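Local coordinates for protein GCN5-related N-acetyltransferase (Sphaerobacter thermophilus, PDB 3TT2) that belongs to the GCN5-related N-acetyltransferases, carries two regions of that family in one chain, and probably transfers acyl groups, at residues 77-82 and 109-114; 121-126 and 321-326; 125-130 and 315-320; 150-155 and 307-312. All blocks are in the same frame, centred on the assembly; numbering follows the deposited sequence. Where two conformers were deposited one is given.

Contact 1: residues 77-82 and 109-114; sequences VLNRRY and EEWIQD
Within the N-terminal GNAT half, W111 on helix 100-115 packs against V77 and N79 at the end of strand 71-80, one layer of the alpha/beta sandwich lying on the other. The indole reaches the strand because its CG stands anti to the backbone N (chi1 -171°). V77 CG2 sits over one face of the five-membered ring, 4.1 Å from its centroid and 19° off the normal, which meets the geometry of a CH-pi contact. At the far end of the indole, W111 CH2 meets N79 CB at 3.8 Å, the two side chains crossing at about a right angle. The indole is gripped at its polar atom too, since NE1 donates to the backbone O of Q59, while R115 makes a cation-pi contact with the ring. With an alanine here, V77 CG2 and N79 CB would probably face a gap and the Q59 carbonyl would lose its indole donor.

N79 OD1 accepts the backbone N of Y82 at 2.9 Å, in the carbonyl plane and on a lone pair, and N79 ND2 lies over one face of the Y82 ring. From the helix, I112 CD1 reaches Y82 O at 3.6 Å and the edge of that ring. Thus the strand end closes in an Asx motif beside a helix-on-sheet contact of the GNAT fold.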
# COMPACT_ATOMS: atom_id res chain seq x y z
N VAL A 77 9.22 -5.28 -7.73
CA VAL A 77 8.21 -6.28 -7.37
C VAL A 77 8.09 -6.48 -5.88
O VAL A 77 9.10 -6.47 -5.17
CB VAL A 77 8.48 -7.67 -7.99
CG1 VAL A 77 8.36 -7.64 -9.51
CG2 VAL A 77 9.83 -8.20 -7.58
N LEU A 78 6.87 -6.65 -5.40
CA LEU A 78 6.63 -7.21 -4.08
C LEU A 78 6.21 -8.68 -4.19
O LEU A 78 5.38 -9.02 -5.02
CB LEU A 78 5.58 -6.41 -3.32
CG LEU A 78 6.19 -5.18 -2.67
CD1 LEU A 78 5.13 -4.22 -2.14
CD2 LEU A 78 7.10 -5.64 -1.56
N ASN A 79 6.80 -9.54 -3.37
CA ASN A 79 6.57 -10.97 -3.46
C ASN A 79 5.97 -11.53 -2.19
O ASN A 79 6.56 -11.41 -1.12
CB ASN A 79 7.89 -11.68 -3.76
CG ASN A 79 7.85 -13.16 -3.46
OD1 ASN A 79 6.84 -13.81 -3.68
ND2 ASN A 79 8.95 -13.70 -2.94
N ARG A 80 4.79 -12.14 -2.29
CA ARG A 80 4.19 -12.81 -1.14
C ARG A 80 4.20 -14.33 -1.32
O ARG A 80 3.44 -14.85 -2.13
CB ARG A 80 2.74 -12.33 -0.94
CG ARG A 80 1.95 -13.08 0.13
CD ARG A 80 0.48 -12.64 0.20
NE ARG A 80 0.34 -11.21 0.44
CZ ARG A 80 -0.81 -10.54 0.33
NH1 ARG A 80 -0.83 -9.22 0.56
NH2 ARG A 80 -1.93 -11.17 -0.01
N ARG A 81 5.08 -15.01 -0.58
CA ARG A 81 5.14 -16.48 -0.49
C ARG A 81 5.25 -17.15 -1.86
O ARG A 81 4.96 -18.32 -2.01
CB ARG A 81 3.89 -17.06 0.19
CG ARG A 81 3.75 -16.82 1.69
CD ARG A 81 2.41 -16.17 1.97
NE ARG A 81 1.73 -16.72 3.14
CZ ARG A 81 0.42 -16.60 3.37
NH1 ARG A 81 -0.35 -15.97 2.48
NH2 ARG A 81 -0.12 -17.12 4.46
N TYR A 82 5.68 -16.38 -2.85
CA TYR A 82 5.75 -16.78 -4.25
C TYR A 82 4.41 -17.24 -4.82
O TYR A 82 4.37 -17.94 -5.84
CB TYR A 82 6.77 -17.92 -4.42
CG TYR A 82 8.15 -17.57 -3.92
CD1 TYR A 82 9.00 -16.79 -4.68
CD2 TYR A 82 8.61 -18.03 -2.69
CE1 TYR A 82 10.26 -16.47 -4.24
CE2 TYR A 82 9.88 -17.71 -2.24
CZ TYR A 82 10.70 -16.93 -3.02
OH TYR A 82 11.98 -16.61 -2.59
N GLU A 109 6.04 -11.13 -15.09
CA GLU A 109 5.48 -12.46 -15.26
C GLU A 109 6.59 -13.50 -15.27
O GLU A 109 6.48 -14.54 -14.62
CB GLU A 109 4.68 -12.56 -16.57
CG GLU A 109 3.42 -11.72 -16.59
CD GLU A 109 2.52 -12.05 -17.76
OE1 GLU A 109 2.94 -12.83 -18.64
OE2 GLU A 109 1.37 -11.55 -17.80
N GLU A 110 7.66 -13.22 -15.99
CA GLU A 110 8.76 -14.15 -16.03
C GLU A 110 9.44 -14.19 -14.67
O GLU A 110 10.08 -15.17 -14.33
CB GLU A 110 9.75 -13.80 -17.15
CG GLU A 110 10.78 -12.74 -16.78
CD GLU A 110 12.12 -12.91 -17.49
OE1 GLU A 110 12.25 -13.85 -18.31
OE2 GLU A 110 13.04 -12.11 -17.22
N TRP A 111 9.31 -13.12 -13.89
CA TRP A 111 9.95 -13.08 -12.58
C TRP A 111 9.41 -14.20 -11.71
O TRP A 111 10.18 -15.01 -11.19
CB TRP A 111 9.75 -11.74 -11.88
CG TRP A 111 10.58 -11.58 -10.63
CD1 TRP A 111 11.79 -10.97 -10.53
CD2 TRP A 111 10.27 -12.05 -9.30
NE1 TRP A 111 12.25 -11.02 -9.23
CE2 TRP A 111 11.34 -11.68 -8.46
CE3 TRP A 111 9.18 -12.75 -8.75
CZ2 TRP A 111 11.36 -11.99 -7.11
CZ3 TRP A 111 9.21 -13.06 -7.39
CH2 TRP A 111 10.29 -12.68 -6.59
N ILE A 112 8.09 -14.25 -11.55
CA ILE A 112 7.46 -15.28 -10.73
C ILE A 112 7.56 -16.68 -11.34
O ILE A 112 7.73 -17.65 -10.63
CB ILE A 112 5.99 -14.97 -10.39
CG1 ILE A 112 5.48 -15.96 -9.34
CG2 ILE A 112 5.10 -15.05 -11.62
CD1 ILE A 112 6.39 -16.09 -8.14
N GLN A 113 7.48 -16.78 -12.66
CA GLN A 113 7.59 -18.06 -13.32
C GLN A 113 8.93 -18.76 -13.07
O GLN A 113 8.99 -19.99 -12.93
CB GLN A 113 7.38 -17.87 -14.81
CG GLN A 113 5.95 -17.59 -15.18
CD GLN A 113 5.80 -17.31 -16.65
OE1 GLN A 113 6.71 -16.76 -17.28
NE2 GLN A 113 4.67 -17.72 -17.22
N ASP A 114 9.99 -17.97 -13.02
CA ASP A 114 11.33 -18.49 -12.80
C ASP A 114 11.55 -18.94 -11.37
O ASP A 114 12.46 -19.73 -11.10
CB ASP A 114 12.38 -17.40 -13.09
CG ASP A 114 12.50 -17.09 -14.57
OD1 ASP A 114 11.82 -17.77 -15.34
OD2 ASP A 114 13.27 -16.19 -14.96

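Contact 2: residues 121-126 and 321-326; sequences AEAQVT and IDLSTT
The backbones of A123 and I321 meet in a single bridge, CA to CA 5.0 Å, made by two hydrogen bonds: I321 N gives to E122 O at 3.0 Å, and Q124 N gives to I321 O at 2.9 Å. The second is nearly straight at the hydrogen (175°), the first more bent (146°), and in both the donor is tilted out of the carbonyl plane. Apolar contact follows on the A123 side, where L323 CD1 touches A123 CB at 3.6 Å and lies near E122 OE2. The E122 chain is bent at its second torsion, and its CG lies 3.9 Å from I321 CD1, the two side chains crossing at a slant.

On the I321 side, the Q124 side chain lies over the backbone: with CG held between its own backbone N and carbonyl carbon (chi1 84°), that methylene rests 3.6 Å from I321 O and close to D322 CA. Without CB and CG, a glycine here would probably leave the I321 carbonyl and D322 CA lacking their aliphatic cover. D322 OD1 accepts S324 N, an Asx turn, and S324 OG as well; the type I turn from L323 to T326 overlaps it. The bridge thus ties the tail after strand 305-316 to the lead-in of strand 125-132, beside the loop that runs on from helix 100-115; L323 packs on P120 of that loop, and A123 on V83 just before strand 84-91.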
# COMPACT_ATOMS: atom_id res chain seq x y z
N ALA A 121 3.01 -26.77 -4.61
CA ALA A 121 2.73 -27.10 -6.00
C ALA A 121 1.25 -26.97 -6.35
O ALA A 121 0.90 -26.72 -7.50
CB ALA A 121 3.28 -28.47 -6.37
N GLU A 122 0.39 -27.12 -5.35
CA GLU A 122 -1.05 -27.02 -5.57
C GLU A 122 -1.55 -25.57 -5.60
O GLU A 122 -2.62 -25.28 -6.14
CB GLU A 122 -1.82 -27.84 -4.52
CG GLU A 122 -1.84 -27.21 -3.13
CD GLU A 122 -0.52 -27.38 -2.39
OE1 GLU A 122 0.40 -28.04 -2.93
OE2 GLU A 122 -0.40 -26.85 -1.25
N ALA A 123 -0.76 -24.67 -5.03
CA ALA A 123 -1.09 -23.24 -4.95
C ALA A 123 -1.22 -22.57 -6.31
O ALA A 123 -0.35 -22.72 -7.17
CB ALA A 123 -0.03 -22.50 -4.13
N GLN A 124 -2.30 -21.80 -6.49
CA GLN A 124 -2.43 -20.96 -7.66
C GLN A 124 -1.47 -19.79 -7.54
O GLN A 124 -1.17 -19.34 -6.44
CB GLN A 124 -3.85 -20.43 -7.82
CG GLN A 124 -4.16 -19.20 -7.02
CD GLN A 124 -5.30 -18.38 -7.61
OE1 GLN A 124 -5.72 -18.60 -8.76
NE2 GLN A 124 -5.82 -17.43 -6.84
N VAL A 125 -0.99 -19.31 -8.67
CA VAL A 125 0.03 -18.28 -8.69
C VAL A 125 -0.50 -17.10 -9.48
O VAL A 125 -0.89 -17.26 -10.63
CB VAL A 125 1.31 -18.80 -9.34
CG1 VAL A 125 2.31 -17.68 -9.51
CG2 VAL A 125 1.89 -19.97 -8.53
N THR A 126 -0.53 -15.92 -8.85
CA THR A 126 -1.01 -14.71 -9.53
C THR A 126 0.03 -13.61 -9.59
O THR A 126 0.92 -13.54 -8.76
CB THR A 126 -2.32 -14.14 -8.89
OG1 THR A 126 -2.07 -13.67 -7.55
CG2 THR A 126 -3.43 -15.19 -8.86
N ILE A 321 -5.27 -23.82 -5.82
CA ILE A 321 -6.06 -23.32 -4.70
C ILE A 321 -5.49 -21.99 -4.24
O ILE A 321 -4.31 -21.74 -4.44
CB ILE A 321 -6.10 -24.34 -3.54
CG1 ILE A 321 -4.81 -24.29 -2.72
CG2 ILE A 321 -6.36 -25.78 -4.09
CD1 ILE A 321 -4.80 -25.21 -1.54
N ASP A 322 -6.29 -21.15 -3.61
CA ASP A 322 -5.80 -19.80 -3.34
C ASP A 322 -5.14 -19.81 -1.98
O ASP A 322 -5.79 -19.92 -0.94
CB ASP A 322 -6.94 -18.78 -3.40
CG ASP A 322 -6.54 -17.42 -2.83
OD1 ASP A 322 -5.33 -17.13 -2.75
OD2 ASP A 322 -7.44 -16.63 -2.46
N LEU A 323 -3.83 -19.68 -2.02
CA LEU A 323 -3.04 -19.67 -0.81
C LEU A 323 -2.61 -18.29 -0.32
O LEU A 323 -1.99 -18.17 0.73
CB LEU A 323 -1.85 -20.61 -0.94
CG LEU A 323 -2.29 -22.08 -0.99
CD1 LEU A 323 -1.12 -23.04 -0.79
CD2 LEU A 323 -3.38 -22.32 0.04
N SER A 324 -2.94 -17.24 -1.06
CA SER A 324 -2.45 -15.91 -0.72
C SER A 324 -2.97 -15.44 0.62
O SER A 324 -2.31 -14.66 1.31
CB SER A 324 -2.84 -14.90 -1.80
OG SER A 324 -4.24 -14.68 -1.85
N THR A 325 -4.16 -15.90 0.97
CA THR A 325 -4.82 -15.53 2.21
C THR A 325 -4.68 -16.55 3.38
O THR A 325 -5.17 -16.29 4.49
CB THR A 325 -6.32 -15.25 1.92
OG1 THR A 325 -6.94 -16.45 1.41
CG2 THR A 325 -6.47 -14.12 0.90
N THR A 326 -4.02 -17.68 3.16
CA THR A 326 -3.94 -18.73 4.19
C THR A 326 -2.53 -18.98 4.74
O THR A 326 -2.36 -19.31 5.92
CB THR A 326 -4.58 -20.08 3.72
OG1 THR A 326 -3.69 -20.77 2.84
CG2 THR A 326 -5.92 -19.86 3.04

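Contact 3: residues 125-130 and 315-320; sequences VTVQHY and KEIRPG
R318 lies across V125 along much of its side chain. Its CB stands 3.9 Å from V125 CB; the chain then bends at chi3 (66°), which swings the guanidinium back so that V125 CG2 lies over one of its faces. NE and NH2 of R318 are each 3.7 Å from that methyl, with CZ only slightly farther. At the tip, NH2 donates to the carbonyls of A123 and P120, so the charged end is fixed to the loop ahead of the strand.

The backbone beneath explains the placement. V125 faces both I317 and R318, a classic beta bulge in the antiparallel pairing of strands 125-132 and 305-316. V125 O takes two donors, I317 N at 2.7 Å and R318 N at 3.1 Å, both in the carbonyl plane, while V125 N returns a bond to R318 O at 2.8 Å. Past the bulge the register is regular: V127 and K315 exchange a pair of backbone bonds, and T126 opposite E316 forms the non-hydrogen-bonded pair. I317, where the chain turns a corner, points toward the strand and packs its CG1 on V127 CG2; I112 of helix 100-115 touches I317, V125 and V127. K315 runs its extended side chain away to E109, where NZ makes a salt bridge.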
# COMPACT_ATOMS: atom_id res chain seq x y z
N VAL A 125 -0.99 -19.31 -8.67
CA VAL A 125 0.03 -18.28 -8.69
C VAL A 125 -0.50 -17.10 -9.48
O VAL A 125 -0.89 -17.26 -10.63
CB VAL A 125 1.31 -18.80 -9.34
CG1 VAL A 125 2.31 -17.68 -9.51
CG2 VAL A 125 1.89 -19.97 -8.53
N THR A 126 -0.53 -15.92 -8.85
CA THR A 126 -1.01 -14.71 -9.53
C THR A 126 0.03 -13.61 -9.59
O THR A 126 0.92 -13.54 -8.76
CB THR A 126 -2.32 -14.14 -8.89
OG1 THR A 126 -2.07 -13.67 -7.55
CG2 THR A 126 -3.43 -15.19 -8.86
N VAL A 127 -0.10 -12.76 -10.62
CA VAL A 127 0.64 -11.50 -10.71
C VAL A 127 -0.39 -10.37 -10.73
O VAL A 127 -1.45 -10.52 -11.35
CB VAL A 127 1.45 -11.37 -12.00
CG1 VAL A 127 2.11 -10.02 -12.07
CG2 VAL A 127 2.47 -12.48 -12.09
N GLN A 128 -0.08 -9.27 -10.07
CA GLN A 128 -1.02 -8.17 -10.01
C GLN A 128 -0.38 -6.79 -10.09
O GLN A 128 0.76 -6.58 -9.64
CB GLN A 128 -1.88 -8.29 -8.76
CG GLN A 128 -1.15 -8.03 -7.47
CD GLN A 128 -2.02 -8.32 -6.27
OE1 GLN A 128 -2.96 -9.11 -6.36
NE2 GLN A 128 -1.72 -7.68 -5.15
N HIS A 129 -1.13 -5.86 -10.67
CA HIS A 129 -0.71 -4.48 -10.87
C HIS A 129 -1.74 -3.56 -10.25
O HIS A 129 -2.93 -3.83 -10.29
CB HIS A 129 -0.66 -4.16 -12.36
CG HIS A 129 0.52 -4.75 -13.07
ND1 HIS A 129 1.60 -3.99 -13.45
CD2 HIS A 129 0.77 -6.01 -13.50
CE1 HIS A 129 2.48 -4.77 -14.08
NE2 HIS A 129 1.99 -5.99 -14.12
N TYR A 130 -1.28 -2.45 -9.68
CA TYR A 130 -2.21 -1.44 -9.23
C TYR A 130 -2.17 -0.28 -10.21
O TYR A 130 -1.18 0.44 -10.30
CB TYR A 130 -1.85 -0.94 -7.85
CG TYR A 130 -1.80 -2.00 -6.80
CD1 TYR A 130 -2.86 -2.18 -5.92
CD2 TYR A 130 -0.69 -2.80 -6.64
CE1 TYR A 130 -2.83 -3.15 -4.93
CE2 TYR A 130 -0.64 -3.78 -5.65
CZ TYR A 130 -1.72 -3.94 -4.79
OH TYR A 130 -1.69 -4.90 -3.81
N LYS A 315 -3.83 -11.30 -12.82
CA LYS A 315 -3.84 -12.38 -13.81
C LYS A 315 -3.35 -13.66 -13.17
O LYS A 315 -2.45 -13.63 -12.33
CB LYS A 315 -2.92 -12.02 -14.98
CG LYS A 315 -2.92 -13.02 -16.12
CD LYS A 315 -1.73 -12.74 -17.01
CE LYS A 315 -1.81 -13.52 -18.31
NZ LYS A 315 -0.71 -13.08 -19.23
N GLU A 316 -3.92 -14.80 -13.55
CA GLU A 316 -3.51 -16.06 -12.96
C GLU A 316 -2.42 -16.73 -13.79
O GLU A 316 -2.68 -17.18 -14.91
CB GLU A 316 -4.69 -17.01 -12.80
CG GLU A 316 -4.29 -18.40 -12.31
CD GLU A 316 -5.41 -19.43 -12.44
OE1 GLU A 316 -5.44 -20.15 -13.47
OE2 GLU A 316 -6.24 -19.52 -11.52
N ILE A 317 -1.22 -16.81 -13.23
CA ILE A 317 -0.07 -17.42 -13.89
C ILE A 317 -0.11 -18.95 -13.85
O ILE A 317 0.21 -19.62 -14.84
CB ILE A 317 1.25 -16.94 -13.28
CG1 ILE A 317 1.41 -15.43 -13.47
CG2 ILE A 317 2.43 -17.68 -13.89
CD1 ILE A 317 1.30 -14.96 -14.90
N ARG A 318 -0.51 -19.51 -12.71
CA ARG A 318 -0.74 -20.95 -12.63
C ARG A 318 -2.00 -21.25 -11.85
O ARG A 318 -2.24 -20.64 -10.83
CB ARG A 318 0.45 -21.62 -11.95
CG ARG A 318 0.47 -23.13 -12.03
CD ARG A 318 1.60 -23.69 -11.18
NE ARG A 318 1.38 -23.44 -9.76
CZ ARG A 318 2.23 -23.80 -8.80
NH1 ARG A 318 3.36 -24.43 -9.12
NH2 ARG A 318 1.95 -23.54 -7.54
N PRO A 319 -2.78 -22.23 -12.30
CA PRO A 319 -4.02 -22.59 -11.59
C PRO A 319 -3.77 -23.37 -10.30
O PRO A 319 -2.72 -23.99 -10.14
CB PRO A 319 -4.77 -23.47 -12.60
CG PRO A 319 -3.70 -23.98 -13.53
CD PRO A 319 -2.67 -22.90 -13.61
N GLY A 320 -4.73 -23.31 -9.39
CA GLY A 320 -4.60 -23.99 -8.12
C GLY A 320 -5.42 -23.32 -7.04
O GLY A 320 -6.17 -22.38 -7.30

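Contact 4: residues 150-155 and 307-312; sequences VRDIWV and KHRYVL. With SO4 (sulfate ion), chain G.
One face of the W154 indole carries R309: the CD methylene sits 3.8 Å from the centroid of the six-membered ring, 26° off the normal, a CH-pi contact. The two side chains run alongside each other, with ring and guanidinium planes 25° apart. At the edge of that guanidinium, near its plane, comes D152 OD2, 3.5 Å from R309 NE; this is a salt bridge with a weak hydrogen bond, the carboxylate turned 73° against the guanidinium. The backbone N of R292 is a second donor to the same oxygen. The Y310 ring presents its edge to V155 CG2, which lies 3.8 Å from CE2.

Strands 148-159 and 305-316 pair antiparallel here. I153 and Y310 trade two nearly straight backbone bonds: I153 N to Y310 O and Y310 N to I153 O, both 2.7 Å. K307 and H308 both face V155, a classic beta bulge. The last strand of the chain, 305-316, lies between 125-132 and 148-159, consistent with an exchange of strands between the two GNAT-like halves. On Y310's face of the sheet, I153 CD1 packs on L312 CB at 3.7 Å. R309 N donates to sulfate O3 at 3.2 Å, the anion probably coming from the crystallisation liquor.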
# COMPACT_ATOMS: atom_id res chain seq x y z
N VAL A 150 -10.18 -6.42 -10.32
CA VAL A 150 -10.51 -7.21 -9.14
C VAL A 150 -11.22 -6.33 -8.12
O VAL A 150 -12.34 -6.58 -7.72
CB VAL A 150 -9.23 -7.83 -8.54
CG1 VAL A 150 -9.52 -8.42 -7.19
CG2 VAL A 150 -8.69 -8.87 -9.47
N ARG A 151 -10.52 -5.28 -7.68
CA ARG A 151 -11.01 -4.42 -6.63
C ARG A 151 -10.55 -2.96 -6.83
O ARG A 151 -9.56 -2.70 -7.53
CB ARG A 151 -10.47 -4.96 -5.31
CG ARG A 151 -11.31 -4.66 -4.10
CD ARG A 151 -10.94 -5.61 -2.98
NE ARG A 151 -11.62 -5.31 -1.72
CZ ARG A 151 -12.85 -5.71 -1.44
NH1 ARG A 151 -13.41 -5.40 -0.28
NH2 ARG A 151 -13.53 -6.43 -2.33
N ASP A 152 -11.26 -2.02 -6.21
CA ASP A 152 -10.83 -0.63 -6.16
C ASP A 152 -10.02 -0.41 -4.89
O ASP A 152 -10.37 -0.92 -3.82
CB ASP A 152 -12.03 0.31 -6.13
CG ASP A 152 -12.68 0.49 -7.48
OD1 ASP A 152 -12.16 -0.04 -8.49
OD2 ASP A 152 -13.72 1.18 -7.52
N ILE A 153 -8.94 0.36 -5.01
CA ILE A 153 -8.19 0.77 -3.84
C ILE A 153 -8.22 2.29 -3.77
O ILE A 153 -7.83 2.98 -4.72
CB ILE A 153 -6.72 0.31 -3.86
CG1 ILE A 153 -6.60 -1.17 -3.52
CG2 ILE A 153 -5.94 1.05 -2.81
CD1 ILE A 153 -6.93 -2.10 -4.63
N TRP A 154 -8.71 2.82 -2.65
CA TRP A 154 -8.79 4.25 -2.50
C TRP A 154 -7.74 4.76 -1.54
O TRP A 154 -7.61 4.27 -0.41
CB TRP A 154 -10.16 4.64 -1.99
CG TRP A 154 -11.29 4.21 -2.84
CD1 TRP A 154 -11.93 3.01 -2.80
CD2 TRP A 154 -11.96 4.99 -3.84
NE1 TRP A 154 -12.95 2.99 -3.72
CE2 TRP A 154 -12.99 4.18 -4.37
CE3 TRP A 154 -11.78 6.28 -4.35
CZ2 TRP A 154 -13.84 4.62 -5.38
CZ3 TRP A 154 -12.62 6.71 -5.35
CH2 TRP A 154 -13.64 5.89 -5.85
N VAL A 155 -6.98 5.76 -1.98
CA VAL A 155 -6.08 6.47 -1.09
C VAL A 155 -6.75 7.73 -0.55
O VAL A 155 -7.00 8.68 -1.29
CB VAL A 155 -4.80 6.86 -1.81
CG1 VAL A 155 -3.79 7.34 -0.81
CG2 VAL A 155 -4.25 5.65 -2.57
N LYS A 307 -7.64 11.16 -2.48
CA LYS A 307 -6.41 11.56 -3.15
C LYS A 307 -6.42 10.93 -4.54
O LYS A 307 -6.62 11.62 -5.54
CB LYS A 307 -5.17 11.12 -2.36
CG LYS A 307 -3.90 11.65 -2.94
CD LYS A 307 -2.73 11.38 -2.03
CE LYS A 307 -1.48 12.09 -2.53
NZ LYS A 307 -0.23 11.40 -2.07
N HIS A 308 -6.23 9.62 -4.61
CA HIS A 308 -6.37 8.91 -5.89
C HIS A 308 -7.00 7.53 -5.71
O HIS A 308 -7.13 7.02 -4.60
CB HIS A 308 -5.09 8.89 -6.74
CG HIS A 308 -3.82 8.88 -5.95
ND1 HIS A 308 -2.89 9.90 -6.05
CD2 HIS A 308 -3.29 7.97 -5.11
CE1 HIS A 308 -1.87 9.63 -5.26
NE2 HIS A 308 -2.07 8.46 -4.69
N ARG A 309 -7.44 6.96 -6.83
CA ARG A 309 -8.12 5.68 -6.86
C ARG A 309 -7.34 4.73 -7.76
O ARG A 309 -7.01 5.07 -8.90
CB ARG A 309 -9.51 5.88 -7.47
CG ARG A 309 -10.25 4.58 -7.82
CD ARG A 309 -11.57 4.93 -8.45
NE ARG A 309 -12.20 3.83 -9.17
CZ ARG A 309 -12.66 3.93 -10.41
NH1 ARG A 309 -12.52 5.09 -11.06
NH2 ARG A 309 -13.24 2.89 -11.00
N TYR A 310 -7.03 3.55 -7.25
CA TYR A 310 -6.37 2.57 -8.09
C TYR A 310 -7.33 1.42 -8.34
O TYR A 310 -8.18 1.11 -7.51
CB TYR A 310 -5.09 2.05 -7.45
CG TYR A 310 -3.98 3.06 -7.30
CD1 TYR A 310 -2.92 3.12 -8.20
CD2 TYR A 310 -3.96 3.93 -6.23
CE1 TYR A 310 -1.89 4.03 -8.05
CE2 TYR A 310 -2.94 4.85 -6.08
CZ TYR A 310 -1.91 4.89 -6.98
OH TYR A 310 -0.90 5.81 -6.80
N VAL A 311 -7.19 0.79 -9.50
CA VAL A 311 -7.91 -0.44 -9.79
C VAL A 311 -6.89 -1.56 -9.80
O VAL A 311 -5.92 -1.53 -10.56
CB VAL A 311 -8.61 -0.41 -11.14
CG1 VAL A 311 -9.35 -1.74 -11.39
CG2 VAL A 311 -9.57 0.74 -11.20
N LEU A 312 -7.11 -2.55 -8.94
CA LEU A 312 -6.19 -3.66 -8.87
C LEU A 312 -6.46 -4.64 -10.02
O LEU A 312 -7.56 -5.20 -10.15
CB LEU A 312 -6.30 -4.33 -7.51
CG LEU A 312 -5.58 -5.66 -7.29
CD1 LEU A 312 -4.18 -5.63 -7.86
CD2 LEU A 312 -5.51 -5.93 -5.81
S SO4 G . -8.41 9.18 -9.93
O1 SO4 G . -9.64 8.76 -9.26
O2 SO4 G . -7.93 10.43 -9.34
O3 SO4 G . -7.39 8.15 -9.79
O4 SO4 G . -8.69 9.38 -11.36

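Contact 1 is the buried one, helix on sheet, its chemistry apolar and aromatic with no hydrogen bond between its segments; the other three are held by backbone bonds, with charged side chains toward the surface. Contact 2 lies at the surface and has a single bridge, contact 3 is partly buried and has a bulged pairing, and contact 4 buries the largest area, 631 Å², in a longer strand pair at the surface. Contacts 2 and 3 share V125 and T126, and contacts 3 and 4 share strand 305-316, with L312 packing on Q128 and Y130. Contact 1 joins contact 3 by apolar packing of I112 and one charged pair. Contacts 1 and 4 do not touch.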